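Local coordinates for protein beta-1,4-mannanase (Cryptopygus antarcticus, PDB 4OOU) that hydrolyses the internal beta-1,4-mannosidic linkages of mannans, galactomannans and glucomannans at random, releasing mannobiose, mannotriose and mannotetraose from mannan, at residues Phe213-Lys216 and Gln217-Lys220; Tyr196-Ser199 and Thr200-Ala203; Asp351-Ser354 and Asn355-Gly359; Glu321-Gln324 and Asn325-Tyr329; Asn153-Asn157 and Asn158-Pro162. All blocks are in the same frame, centred on the assembly; numbering follows the deposited sequence.

Interaction 1: Phe213-Lys216 and Gln217-Lys220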
loop_
_atom_site.group_PDB
_atom_site.type_symbol
_atom_site.label_atom_id
_atom_site.label_comp_id
_atom_site.label_asym_id
_atom_site.label_seq_id
_atom_site.Cartn_x
_atom_site.Cartn_y
_atom_site.Cartn_z
ATOM N N PHE A 213 10.114 -11.717 12.395
ATOM C CA PHE A 213 10.971 -10.545 12.347
ATOM C C PHE A 213 10.759 -9.603 13.544
ATOM O O PHE A 213 9.627 -9.247 13.873
ATOM C CB PHE A 213 10.685 -9.734 11.087
ATOM C CG PHE A 213 10.505 -10.560 9.840
ATOM C CD1 PHE A 213 11.572 -11.246 9.290
ATOM C CD2 PHE A 213 9.274 -10.609 9.194
ATOM C CE1 PHE A 213 11.408 -11.987 8.147
ATOM C CE2 PHE A 213 9.117 -11.354 8.042
ATOM C CZ PHE A 213 10.183 -12.048 7.521
ATOM N N PRO A 214 11.851 -9.161 14.180
ATOM C CA PRO A 214 11.707 -8.084 15.129
ATOM C C PRO A 214 11.521 -6.728 14.427
ATOM O O PRO A 214 12.065 -6.485 13.319
ATOM C CB PRO A 214 13.027 -8.120 15.900
ATOM C CG PRO A 214 13.621 -9.454 15.608
ATOM C CD PRO A 214 13.203 -9.732 14.211
ATOM N N MET A 215 10.761 -5.848 15.074
ATOM C CA MET A 215 10.498 -4.546 14.502
ATOM C C MET A 215 11.759 -3.950 13.931
ATOM O O MET A 215 11.718 -3.322 12.873
ATOM C CB MET A 215 9.937 -3.601 15.539
ATOM C CG MET A 215 9.287 -2.379 14.932
ATOM S SD MET A 215 7.678 -2.793 14.279
ATOM C CE MET A 215 7.898 -2.059 12.670
ATOM N N LYS A 216 12.884 -4.137 14.615
ATOM C CA LYS A 216 14.116 -3.553 14.123
ATOM C C LYS A 216 14.419 -4.010 12.694
ATOM O O LYS A 216 14.758 -3.189 11.849
ATOM C CB LYS A 216 15.319 -3.840 15.034
ATOM C CG LYS A 216 16.602 -3.233 14.448
ATOM C CD LYS A 216 17.781 -3.142 15.403
ATOM C CE LYS A 216 18.821 -2.225 14.783
ATOM N NZ LYS A 216 20.078 -2.210 15.563
ATOM N N GLN A 217 14.324 -5.308 12.427
ATOM C CA GLN A 217 14.620 -5.798 11.078
ATOM C C GLN A 217 13.561 -5.341 10.104
ATOM O O GLN A 217 13.894 -4.849 9.011
ATOM C CB GLN A 217 14.772 -7.307 11.030
ATOM C CG GLN A 217 15.901 -7.824 11.909
ATOM C CD GLN A 217 17.215 -7.149 11.601
ATOM O OE1 GLN A 217 17.722 -7.222 10.476
ATOM N NE2 GLN A 217 17.774 -6.465 12.602
ATOM N N ILE A 218 12.294 -5.450 10.501
ATOM C CA ILE A 218 11.212 -4.884 9.674
ATOM C C ILE A 218 11.539 -3.468 9.205
ATOM O O ILE A 218 11.533 -3.204 8.008
ATOM C CB ILE A 218 9.835 -4.839 10.379
ATOM C CG1 ILE A 218 9.279 -6.266 10.581
ATOM C CG2 ILE A 218 8.877 -3.973 9.557
ATOM C CD1 ILE A 218 7.995 -6.352 11.364
ATOM N N LEU A 219 11.824 -2.578 10.157
ATOM C CA LEU A 219 12.033 -1.145 9.876
ATOM C C LEU A 219 13.299 -0.870 9.105
ATOM O O LEU A 219 13.320 0.050 8.286
ATOM C CB LEU A 219 12.067 -0.315 11.181
ATOM C CG LEU A 219 10.749 -0.261 11.958
ATOM C CD1 LEU A 219 10.942 0.428 13.293
ATOM C CD2 LEU A 219 9.691 0.445 11.123
ATOM N N LYS A 220 14.347 -1.643 9.390
ATOM C CA LYS A 220 15.595 -1.544 8.653
ATOM C C LYS A 220 15.335 -1.970 7.204
ATOM O O LYS A 220 15.763 -1.324 6.227
ATOM C CB LYS A 220 16.634 -2.466 9.275
ATOM C CG LYS A 220 18.011 -2.333 8.636
ATOM C CD LYS A 220 18.754 -3.657 8.576
ATOM C CE LYS A 220 20.240 -3.415 8.495
ATOM N NZ LYS A 220 20.937 -4.709 8.560
#

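Interaction 2: Tyr196-Ser199 and Thr200-Ala203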
loop_
_atom_site.group_PDB
_atom_site.type_symbol
_atom_site.label_atom_id
_atom_site.label_comp_id
_atom_site.label_asym_id
_atom_site.label_seq_id
_atom_site.Cartn_x
_atom_site.Cartn_y
_atom_site.Cartn_z
ATOM N N TYR A 196 11.128 0.213 18.585
ATOM C CA TYR A 196 11.242 -1.257 18.509
ATOM C C TYR A 196 10.383 -2.000 19.565
ATOM O O TYR A 196 10.091 -3.176 19.399
ATOM C CB TYR A 196 12.721 -1.707 18.555
ATOM C CG TYR A 196 13.669 -0.953 17.611
ATOM C CD1 TYR A 196 13.240 -0.516 16.349
ATOM C CD2 TYR A 196 14.994 -0.657 17.989
ATOM C CE1 TYR A 196 14.098 0.196 15.500
ATOM C CE2 TYR A 196 15.863 0.038 17.142
ATOM C CZ TYR A 196 15.408 0.464 15.893
ATOM O OH TYR A 196 16.229 1.152 15.016
ATOM N N ASP A 197 9.952 -1.335 20.636
ATOM C CA ASP A 197 9.188 -2.040 21.677
ATOM C C ASP A 197 7.789 -2.361 21.177
ATOM O O ASP A 197 7.068 -1.453 20.795
ATOM C CB ASP A 197 9.090 -1.202 22.961
ATOM C CG ASP A 197 8.391 -1.948 24.101
ATOM O OD1 ASP A 197 7.150 -2.119 24.068
ATOM O OD2 ASP A 197 9.095 -2.353 25.048
ATOM N N THR A 198 7.404 -3.631 21.198
ATOM C CA THR A 198 6.112 -4.058 20.652
ATOM C C THR A 198 5.405 -5.014 21.628
ATOM O O THR A 198 4.642 -5.925 21.249
ATOM C CB THR A 198 6.287 -4.717 19.253
ATOM O OG1 THR A 198 7.135 -5.877 19.299
ATOM C CG2 THR A 198 6.898 -3.732 18.242
ATOM N N SER A 199 5.657 -4.769 22.904
ATOM C CA SER A 199 5.250 -5.683 23.950
ATOM C C SER A 199 3.756 -5.686 24.147
ATOM O O SER A 199 3.216 -6.618 24.746
ATOM C CB SER A 199 5.968 -5.369 25.276
ATOM O OG SER A 199 6.005 -3.991 25.546
ATOM N N THR A 200 3.083 -4.666 23.640
ATOM C CA THR A 200 1.623 -4.642 23.703
ATOM C C THR A 200 0.924 -5.415 22.575
ATOM O O THR A 200 -0.268 -5.612 22.637
ATOM C CB THR A 200 1.127 -3.196 23.650
ATOM O OG1 THR A 200 1.484 -2.649 22.381
ATOM C CG2 THR A 200 1.790 -2.382 24.770
ATOM N N LEU A 201 1.649 -5.851 21.549
ATOM C CA LEU A 201 0.977 -6.227 20.291
ATOM C C LEU A 201 0.574 -7.684 20.255
ATOM O O LEU A 201 -0.485 -8.027 19.710
ATOM C CB LEU A 201 1.839 -5.864 19.073
ATOM C CG LEU A 201 2.331 -4.407 19.031
ATOM C CD1 LEU A 201 2.962 -4.084 17.676
ATOM C CD2 LEU A 201 1.228 -3.380 19.264
ATOM N N ALA A 202 1.396 -8.535 20.855
ATOM C CA ALA A 202 1.110 -9.956 20.872
ATOM C C ALA A 202 -0.363 -10.199 21.245
ATOM O O ALA A 202 -1.093 -10.848 20.487
ATOM C CB ALA A 202 2.040 -10.670 21.838
ATOM N N ALA A 203 -0.806 -9.651 22.381
ATOM C CA ALA A 203 -2.196 -9.868 22.830
ATOM C C ALA A 203 -3.209 -9.083 21.969
ATOM O O ALA A 203 -4.400 -9.358 21.975
ATOM C CB ALA A 203 -2.359 -9.527 24.311
HETATM O O HOH W 1 1.220 -8.131 24.093
#

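Interaction 3: Asp351-Ser354 and Asn355-Gly359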
loop_
_atom_site.group_PDB
_atom_site.type_symbol
_atom_site.label_atom_id
_atom_site.label_comp_id
_atom_site.label_asym_id
_atom_site.label_seq_id
_atom_site.Cartn_x
_atom_site.Cartn_y
_atom_site.Cartn_z
ATOM N N ASP A 351 -15.643 -7.609 0.283
ATOM C CA ASP A 351 -16.878 -7.197 -0.340
ATOM C C ASP A 351 -17.025 -7.811 -1.715
ATOM O O ASP A 351 -16.105 -8.413 -2.301
ATOM C CB ASP A 351 -16.962 -5.664 -0.435
ATOM C CG ASP A 351 -17.244 -5.008 0.905
ATOM O OD1 ASP A 351 -18.175 -5.470 1.632
ATOM O OD2 ASP A 351 -16.557 -4.015 1.213
ATOM N N THR A 352 -18.241 -7.665 -2.186
ATOM C CA THR A 352 -18.663 -7.995 -3.528
ATOM C C THR A 352 -18.033 -7.014 -4.505
ATOM O O THR A 352 -18.060 -5.833 -4.212
ATOM C CB THR A 352 -20.178 -7.825 -3.480
ATOM O OG1 THR A 352 -20.733 -9.078 -3.100
ATOM C CG2 THR A 352 -20.749 -7.435 -4.723
ATOM N N TYR A 353 -17.502 -7.432 -5.654
ATOM C CA TYR A 353 -17.049 -6.395 -6.634
ATOM C C TYR A 353 -18.161 -5.389 -6.957
ATOM O O TYR A 353 -17.924 -4.231 -7.287
ATOM C CB TYR A 353 -16.481 -6.994 -7.939
ATOM C CG TYR A 353 -17.499 -7.550 -8.928
ATOM C CD1 TYR A 353 -18.328 -6.702 -9.679
ATOM C CD2 TYR A 353 -17.594 -8.907 -9.151
ATOM C CE1 TYR A 353 -19.255 -7.207 -10.587
ATOM C CE2 TYR A 353 -18.530 -9.430 -10.047
ATOM C CZ TYR A 353 -19.358 -8.588 -10.768
ATOM O OH TYR A 353 -20.257 -9.152 -11.670
ATOM N N SER A 354 -19.390 -5.857 -6.893
ATOM C CA SER A 354 -20.544 -5.025 -7.183
ATOM C C SER A 354 -20.802 -3.862 -6.223
ATOM O O SER A 354 -21.014 -2.722 -6.632
ATOM C CB SER A 354 -21.801 -5.900 -7.283
ATOM O OG SER A 354 -22.130 -6.051 -8.630
ATOM N N ASN A 355 -20.866 -4.121 -4.945
ATOM C CA ASN A 355 -21.207 -3.027 -4.119
ATOM C C ASN A 355 -19.919 -2.280 -3.743
ATOM O O ASN A 355 -19.958 -1.107 -3.427
ATOM C CB ASN A 355 -22.220 -3.429 -3.003
ATOM C CG ASN A 355 -21.586 -3.719 -1.668
ATOM O OD1 ASN A 355 -21.960 -3.133 -0.692
ATOM N ND2 ASN A 355 -20.691 -4.658 -1.617
ATOM N N GLN A 356 -18.764 -2.899 -3.892
ATOM C CA GLN A 356 -17.574 -2.059 -4.062
ATOM C C GLN A 356 -17.750 -0.996 -5.158
ATOM O O GLN A 356 -17.298 0.140 -4.957
ATOM C CB GLN A 356 -16.335 -2.872 -4.334
ATOM C CG GLN A 356 -15.854 -3.547 -3.080
ATOM C CD GLN A 356 -14.629 -4.358 -3.320
ATOM O OE1 GLN A 356 -13.508 -3.827 -3.327
ATOM N NE2 GLN A 356 -14.824 -5.654 -3.527
ATOM N N MET A 357 -18.423 -1.325 -6.271
ATOM C CA MET A 357 -18.712 -0.299 -7.300
ATOM C C MET A 357 -19.750 0.709 -6.805
ATOM O O MET A 357 -19.624 1.917 -7.040
ATOM C CB MET A 357 -19.159 -0.918 -8.624
ATOM C CG MET A 357 -18.067 -1.630 -9.400
ATOM S SD MET A 357 -18.582 -2.082 -11.073
ATOM C CE MET A 357 -19.149 -3.752 -10.851
ATOM N N TYR A 358 -20.762 0.210 -6.100
ATOM C CA TYR A 358 -21.782 1.060 -5.506
ATOM C C TYR A 358 -21.064 2.078 -4.641
ATOM O O TYR A 358 -21.242 3.276 -4.818
ATOM C CB TYR A 358 -22.801 0.232 -4.692
ATOM C CG TYR A 358 -24.026 0.994 -4.162
ATOM C CD1 TYR A 358 -24.675 1.953 -4.930
ATOM C CD2 TYR A 358 -24.556 0.712 -2.900
ATOM C CE1 TYR A 358 -25.781 2.637 -4.437
ATOM C CE2 TYR A 358 -25.661 1.380 -2.399
ATOM C CZ TYR A 358 -26.276 2.348 -3.168
ATOM O OH TYR A 358 -27.394 3.014 -2.681
ATOM N N GLY A 359 -20.235 1.586 -3.730
ATOM C CA GLY A 359 -19.454 2.432 -2.856
ATOM C C GLY A 359 -18.740 3.564 -3.571
ATOM O O GLY A 359 -18.903 4.729 -3.191
#

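Interaction 4: Glu321-Gln324 and Asn325-Tyr329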
loop_
_atom_site.group_PDB
_atom_site.type_symbol
_atom_site.label_atom_id
_atom_site.label_comp_id
_atom_site.label_asym_id
_atom_site.label_seq_id
_atom_site.Cartn_x
_atom_site.Cartn_y
_atom_site.Cartn_z
ATOM N N GLU A 321 -22.514 0.495 8.650
ATOM C CA GLU A 321 -22.806 1.847 8.230
ATOM C C GLU A 321 -23.324 1.867 6.749
ATOM O O GLU A 321 -24.108 2.744 6.375
ATOM C CB GLU A 321 -21.582 2.753 8.394
ATOM C CG GLU A 321 -21.136 2.972 9.823
ATOM C CD GLU A 321 -20.071 1.996 10.313
ATOM O OE1 GLU A 321 -19.285 2.428 11.203
ATOM O OE2 GLU A 321 -20.017 0.832 9.822
ATOM N N GLY A 322 -22.896 0.894 5.939
ATOM C CA GLY A 322 -23.236 0.848 4.505
ATOM C C GLY A 322 -22.100 1.438 3.676
ATOM O O GLY A 322 -21.685 2.580 3.919
ATOM N N ILE A 323 -21.587 0.669 2.714
ATOM C CA ILE A 323 -20.428 1.098 1.904
ATOM C C ILE A 323 -20.373 2.560 1.612
ATOM O O ILE A 323 -19.322 3.148 1.754
ATOM C CB ILE A 323 -20.384 0.525 0.489
ATOM C CG1 ILE A 323 -21.657 -0.255 0.222
ATOM C CG2 ILE A 323 -19.038 -0.200 0.215
ATOM C CD1 ILE A 323 -21.906 -0.431 -1.246
ATOM N N GLN A 324 -21.474 3.152 1.159
ATOM C CA GLN A 324 -21.388 4.544 0.710
ATOM C C GLN A 324 -21.137 5.507 1.864
ATOM O O GLN A 324 -20.444 6.493 1.691
ATOM C CB GLN A 324 -22.627 4.992 -0.083
ATOM C CG GLN A 324 -22.792 4.335 -1.443
ATOM C CD GLN A 324 -23.743 5.096 -2.339
ATOM O OE1 GLN A 324 -24.667 5.782 -1.871
ATOM N NE2 GLN A 324 -23.516 4.996 -3.641
ATOM N N ASN A 325 -21.713 5.250 3.035
ATOM C CA ASN A 325 -21.501 6.163 4.148
ATOM C C ASN A 325 -20.073 6.042 4.647
ATOM O O ASN A 325 -19.499 7.000 5.181
ATOM C CB ASN A 325 -22.517 5.897 5.247
ATOM C CG ASN A 325 -23.935 5.930 4.723
ATOM O OD1 ASN A 325 -24.321 6.842 3.978
ATOM N ND2 ASN A 325 -24.699 4.909 5.052
ATOM N N LEU A 326 -19.517 4.850 4.457
ATOM C CA LEU A 326 -18.113 4.554 4.729
ATOM C C LEU A 326 -17.212 5.406 3.822
ATOM O O LEU A 326 -16.335 6.110 4.306
ATOM C CB LEU A 326 -17.849 3.042 4.529
ATOM C CG LEU A 326 -17.761 2.145 5.782
ATOM C CD1 LEU A 326 -18.256 2.872 7.020
ATOM C CD2 LEU A 326 -18.455 0.794 5.669
ATOM N N TYR A 327 -17.449 5.352 2.516
ATOM C CA TYR A 327 -16.691 6.168 1.588
ATOM C C TYR A 327 -16.809 7.628 2.004
ATOM O O TYR A 327 -15.783 8.342 2.130
ATOM C CB TYR A 327 -17.152 5.972 0.139
ATOM C CG TYR A 327 -16.442 4.844 -0.602
ATOM C CD1 TYR A 327 -15.202 5.060 -1.183
ATOM C CD2 TYR A 327 -17.019 3.578 -0.740
ATOM C CE1 TYR A 327 -14.535 4.061 -1.850
ATOM C CE2 TYR A 327 -16.343 2.569 -1.399
ATOM C CZ TYR A 327 -15.096 2.827 -1.956
ATOM O OH TYR A 327 -14.386 1.863 -2.645
ATOM N N LYS A 328 -18.052 8.044 2.241
ATOM C CA LYS A 328 -18.369 9.405 2.670
ATOM C C LYS A 328 -17.784 9.790 4.030
ATOM O O LYS A 328 -17.373 10.935 4.210
ATOM C CB LYS A 328 -19.885 9.664 2.632
ATOM C CG LYS A 328 -20.325 10.361 1.341
ATOM C CD LYS A 328 -21.825 10.622 1.287
ATOM C CE LYS A 328 -22.609 9.327 1.138
ATOM N NZ LYS A 328 -23.973 9.581 0.605
ATOM N N TYR A 329 -17.728 8.849 4.965
ATOM C CA TYR A 329 -17.169 9.120 6.273
ATOM C C TYR A 329 -15.697 9.455 6.113
ATOM O O TYR A 329 -15.232 10.445 6.625
ATOM C CB TYR A 329 -17.354 7.916 7.220
ATOM C CG TYR A 329 -16.852 8.160 8.648
ATOM C CD1 TYR A 329 -15.493 8.213 8.937
ATOM C CD2 TYR A 329 -17.752 8.351 9.702
ATOM C CE1 TYR A 329 -15.038 8.433 10.245
ATOM C CE2 TYR A 329 -17.310 8.568 11.000
ATOM C CZ TYR A 329 -15.954 8.615 11.275
ATOM O OH TYR A 329 -15.518 8.852 12.571
#

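Interaction 5: Asn153-Asn157 and Asn158-Pro162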
loop_
_atom_site.group_PDB
_atom_site.type_symbol
_atom_site.label_atom_id
_atom_site.label_comp_id
_atom_site.label_asym_id
_atom_site.label_seq_id
_atom_site.Cartn_x
_atom_site.Cartn_y
_atom_site.Cartn_z
ATOM N N ASN A 153 20.563 -6.136 -0.901
ATOM C CA ASN A 153 21.137 -5.374 -1.983
ATOM C C ASN A 153 21.030 -6.098 -3.328
ATOM O O ASN A 153 20.981 -5.439 -4.372
ATOM C CB ASN A 153 22.598 -4.987 -1.709
ATOM C CG ASN A 153 22.723 -3.852 -0.699
ATOM O OD1 ASN A 153 22.187 -2.750 -0.892
ATOM N ND2 ASN A 153 23.449 -4.117 0.387
ATOM N N SER A 154 20.991 -7.428 -3.331
ATOM C CA SER A 154 20.840 -8.105 -4.602
ATOM C C SER A 154 19.446 -7.803 -5.074
ATOM O O SER A 154 19.237 -7.519 -6.265
ATOM C CB SER A 154 21.111 -9.613 -4.518
ATOM O OG SER A 154 20.355 -10.218 -3.510
ATOM N N TYR A 155 18.490 -7.815 -4.135
ATOM C CA TYR A 155 17.101 -7.484 -4.499
ATOM C C TYR A 155 17.069 -6.087 -5.089
ATOM O O TYR A 155 16.560 -5.868 -6.185
ATOM C CB TYR A 155 16.129 -7.567 -3.325
ATOM C CG TYR A 155 14.767 -6.983 -3.679
ATOM C CD1 TYR A 155 13.954 -7.582 -4.646
ATOM C CD2 TYR A 155 14.292 -5.823 -3.061
ATOM C CE1 TYR A 155 12.709 -7.045 -4.982
ATOM C CE2 TYR A 155 13.064 -5.276 -3.408
ATOM C CZ TYR A 155 12.267 -5.892 -4.363
ATOM O OH TYR A 155 11.039 -5.346 -4.695
ATOM N N ILE A 156 17.651 -5.162 -4.359
ATOM C CA ILE A 156 17.658 -3.781 -4.765
ATOM C C ILE A 156 18.252 -3.612 -6.149
ATOM O O ILE A 156 17.653 -2.972 -7.011
ATOM C CB ILE A 156 18.389 -2.908 -3.720
ATOM C CG1 ILE A 156 17.506 -2.816 -2.458
ATOM C CG2 ILE A 156 18.665 -1.507 -4.271
ATOM C CD1 ILE A 156 18.189 -2.383 -1.184
ATOM N N ASN A 157 19.410 -4.226 -6.371
ATOM C CA ASN A 157 20.231 -3.893 -7.541
ATOM C C ASN A 157 19.775 -4.587 -8.787
ATOM O O ASN A 157 19.690 -3.965 -9.867
ATOM C CB ASN A 157 21.697 -4.153 -7.231
ATOM C CG ASN A 157 22.210 -3.235 -6.121
ATOM O OD1 ASN A 157 21.620 -2.179 -5.847
ATOM N ND2 ASN A 157 23.277 -3.643 -5.446
ATOM N N ASN A 158 19.394 -5.842 -8.615
ATOM C CA ASN A 158 19.009 -6.696 -9.719
ATOM C C ASN A 158 17.530 -6.764 -10.045
ATOM O O ASN A 158 17.131 -7.336 -11.085
ATOM C CB ASN A 158 19.495 -8.110 -9.429
ATOM C CG ASN A 158 20.990 -8.210 -9.502
ATOM O OD1 ASN A 158 21.646 -7.444 -10.230
ATOM N ND2 ASN A 158 21.542 -9.135 -8.749
ATOM N N ALA A 159 16.699 -6.224 -9.158
ATOM C CA ALA A 159 15.276 -6.169 -9.435
ATOM C C ALA A 159 14.775 -4.755 -9.260
ATOM O O ALA A 159 14.301 -4.157 -10.216
ATOM C CB ALA A 159 14.527 -7.139 -8.543
ATOM N N LEU A 160 14.915 -4.187 -8.065
ATOM C CA LEU A 160 14.095 -3.003 -7.699
ATOM C C LEU A 160 14.482 -1.698 -8.399
ATOM O O LEU A 160 13.664 -1.090 -9.060
ATOM C CB LEU A 160 14.052 -2.821 -6.187
ATOM C CG LEU A 160 13.160 -1.672 -5.721
ATOM C CD1 LEU A 160 11.712 -2.026 -5.943
ATOM C CD2 LEU A 160 13.458 -1.332 -4.269
ATOM N N THR A 161 15.729 -1.273 -8.231
ATOM C CA THR A 161 16.252 -0.143 -8.980
ATOM C C THR A 161 15.825 -0.242 -10.476
ATOM O O THR A 161 15.252 0.699 -11.035
ATOM C CB THR A 161 17.770 -0.018 -8.776
ATOM O OG1 THR A 161 18.068 0.174 -7.382
ATOM C CG2 THR A 161 18.304 1.148 -9.542
ATOM N N PRO A 162 16.045 -1.398 -11.116
ATOM C CA PRO A 162 15.599 -1.450 -12.515
ATOM C C PRO A 162 14.080 -1.311 -12.707
ATOM O O PRO A 162 13.629 -0.721 -13.712
ATOM C CB PRO A 162 16.096 -2.815 -13.022
ATOM C CG PRO A 162 16.870 -3.435 -11.915
ATOM C CD PRO A 162 17.016 -2.455 -10.789
#

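Interaction 1: Phe213-Lys216 and Gln217-Lys220
F213 leads in by laying its CB against CG1 of I218, 3.8 Å away, while its ring points away from the helix start and stacks with F146. P214 is the N-cap. Its carbonyl O takes the amide of I218 at 3.0 Å (N-H...O 163°) and a weak bond from Q217 N; one acceptor thus holds two successive amides, Q217 only weakly. The pyrrolidine ring runs side by side with the Q217 chain, and P214 also touches W147 and Q187. M215 carries most of the apolar contact. With CG anti to the backbone N (chi1 -164°) and the chain bent at chi2 and chi3, the methyl CE folds back over the next turn, reaching L219 CG at 3.4 Å and I218 CG2 at 3.8 Å. The M215 carbonyl receives L219 N at 2.8 Å, nearly straight. K216 sends an extended chain outward; its carbonyl accepts from K220 N at 2.9 Å. K220 itself turns its ammonium to E149, a substrate-binding residue, in a salt bridge. The arrangement is the first turn of helix 215-232, an alpha-helix with proline at its N-cap position on the outside of the TIM barrel, starting close to the substrate-binding residues Q187 and E149.

Interaction 2: Tyr196-Ser199 and Thr200-Ala203
The backbone of T198-L201 turns back on itself: L201 N donates to T198 O at 3.0 Å with a fairly straight N-H...O angle of 164°, an i to i+3 bond that closes a beta-turn. The donor sits well above the carbonyl plane of T198, 52° out of it. Just before it D197 builds an Asx turn, its OD1 accepting the amide of S199. Two small turns thus follow each other in the long loop between strand 179-180 and helix 215-232. Residues 200-203 continue with helical backbone angles but without the regular bonds of a helix.

Among the side chains, T198 and L201 make the apolar contact. CD1 of L201 lies 3.7 Å from T198 CB and a little farther from the methyl CG2. T198 OG1, tucked between its own backbone N and carbonyl carbon (chi1 60°), accepts from G189 N, and the methyl is left to face L201 and M215. This ties the loop both to its own earlier part and to helix 215-232; L201 also lies near the substrate-binding W243. A water bridges the far end, donating to S199 O at 2.6 Å and accepting from A203 N at 3.1 Å. On the D197 carboxylate, OD1 is gripped twice: the S199 hydroxyl donates to it at 2.6 Å from the syn side, and S199 N approaches from above the carboxylate plane.

Interaction 3: Asp351-Ser354 and Asn355-Gly359
D351 and T352 meet N355 and Q356 in a local contact at the start of helix 353-361, on the outer layer of the barrel just after strand 337-340 and the loop that follows it. D351 CB rests on Q356 CG at 3.6 Å, and the D351 carboxylate stands almost perpendicular to the amide of N355, 88° between the planes. OD2 of D351 accepts from S315 N, and OD1, weakly, from V316 N. T352 is the N-cap, yet its side chain makes no capping bond; its carbonyl does the work instead, taking Q356 N at 3.0 Å and, more weakly, Q356 NE2 at 3.3 Å. This is the first turn of an alpha-helix, with M357 N on Y353 O and Y358 N on S354 O continuing its i to i+4 bonds. The Q356 chain, extended beyond CG (chi2 180°), carries the amide back past T352: OE1 bonds T340 OG1 on strand 337-340, and NE2 bonds Q342 O just past its end, near the substrate-binding W341. Y353 is exposed; its ring and the partly exposed M357 lie side by side, pointing the same way. Methyl CE of M357 comes to the ring edge, in its plane, near CD1 and CE1.

Interaction 4: Glu321-Gln324 and Asn325-Tyr329
E321 and L326 cross at about a right angle, CB of the glutamate 3.6 Å from the leucine methyl CD1. The bend at chi2 (93°) swings the E321 carboxylate round that same methyl, which also lies close to CG and CD. One carboxylate oxygen, OE2, takes the backbone N of Q319, and OE1 the indole of W288; these two hydrogen bonds hold the carboxylate while the aliphatic part packs on L326.

N325 works the other way, back toward the chain before the helix: its ND2 donates to E321 O at 2.6 Å with a nearly straight N-H...O (162°), and the acceptor lies in the plane of the N325 amide. This side-chain bond holds the backbone of the residue before the N-cap. G322 is that N-cap, and its positive phi (97°) is one readily taken by glycine; its own carbonyl takes L326 N at 3.2 Å and, weakly, N325 N.

I323 and Y327 run side by side in the same direction, CG2 of I323 4.2 Å from CE2 of the ring. I323 O sits near the ring edge, close to its plane, and accepts Y327 N at 3.0 Å. The Y327 hydroxyl goes on to G41 O, on strand 35-43. All this belongs to the start of helix 323-332, the connecting helix of the beta-alpha-beta unit 308-313, 323-332, 337-340 in the TIM barrel.

Interaction 5: Asn153-Asn157 and Asn158-Pro162
Y155 and L160 form the tight part. L160 CB stands over one face of the tyrosine ring, 4.2 Å from its centroid, a CH-pi contact, while A159 CB comes in obliquely at CD1, 4.0 Å away. Y155, A159 and L160 are all buried; the Y155 ring, carried inward by a CG anti to the backbone N (chi1 170°), meets F132 and H85, and L160 packs on I225 and I229 of helix 215-232. S154 O accepts N158 N at 2.9 Å.

N157 and N158 are the solvent side, though N158 ND2 bonds V100 O, on the strand that Y155 and A159 also touch. The helix is irregular here: a wider pi-type turn spans 158-160, where L160 N and T161 N bond the carbonyls five residues back (Y155 O at 3.0 Å, I156 O at 2.8 Å) and Y155 O also holds A159 N. CD of P162 approaches N157 O at 3.2 Å, and the axes of the short segments 153-157 and 158-162 diverge by 40°. The bend probably comes from the wide turn together with P162, whose N has no hydrogen to give to the turn before; the Y155 hydroxyl, bound to H85 NE2, links it to the barrel strand 79-86.

How the interactions relate
From the N terminus, interaction 5 comes first, within helix 149-167, which packs through I156 and L160 on helix 215-232, the helix that interaction 1 begins. Interaction 2 lies between them in the loop after strand 179-180; interaction 4 then opens helix 323-332 and interaction 3 helix 353-361. Each is local to one stretch of chain, in series: none nests or crosses. Interactions 1 and 2 touch, Y196 and T198 packing on K216, L219 and M215, which joins the loop to the helix it precedes. Interactions 3 and 4 also touch, with a probable hydrogen bond from Q324 NE2 to Y358 O, pairing two neighbouring outer helices. These pairs lie far apart, interactions 1 and 3 having centres about 36 Å apart.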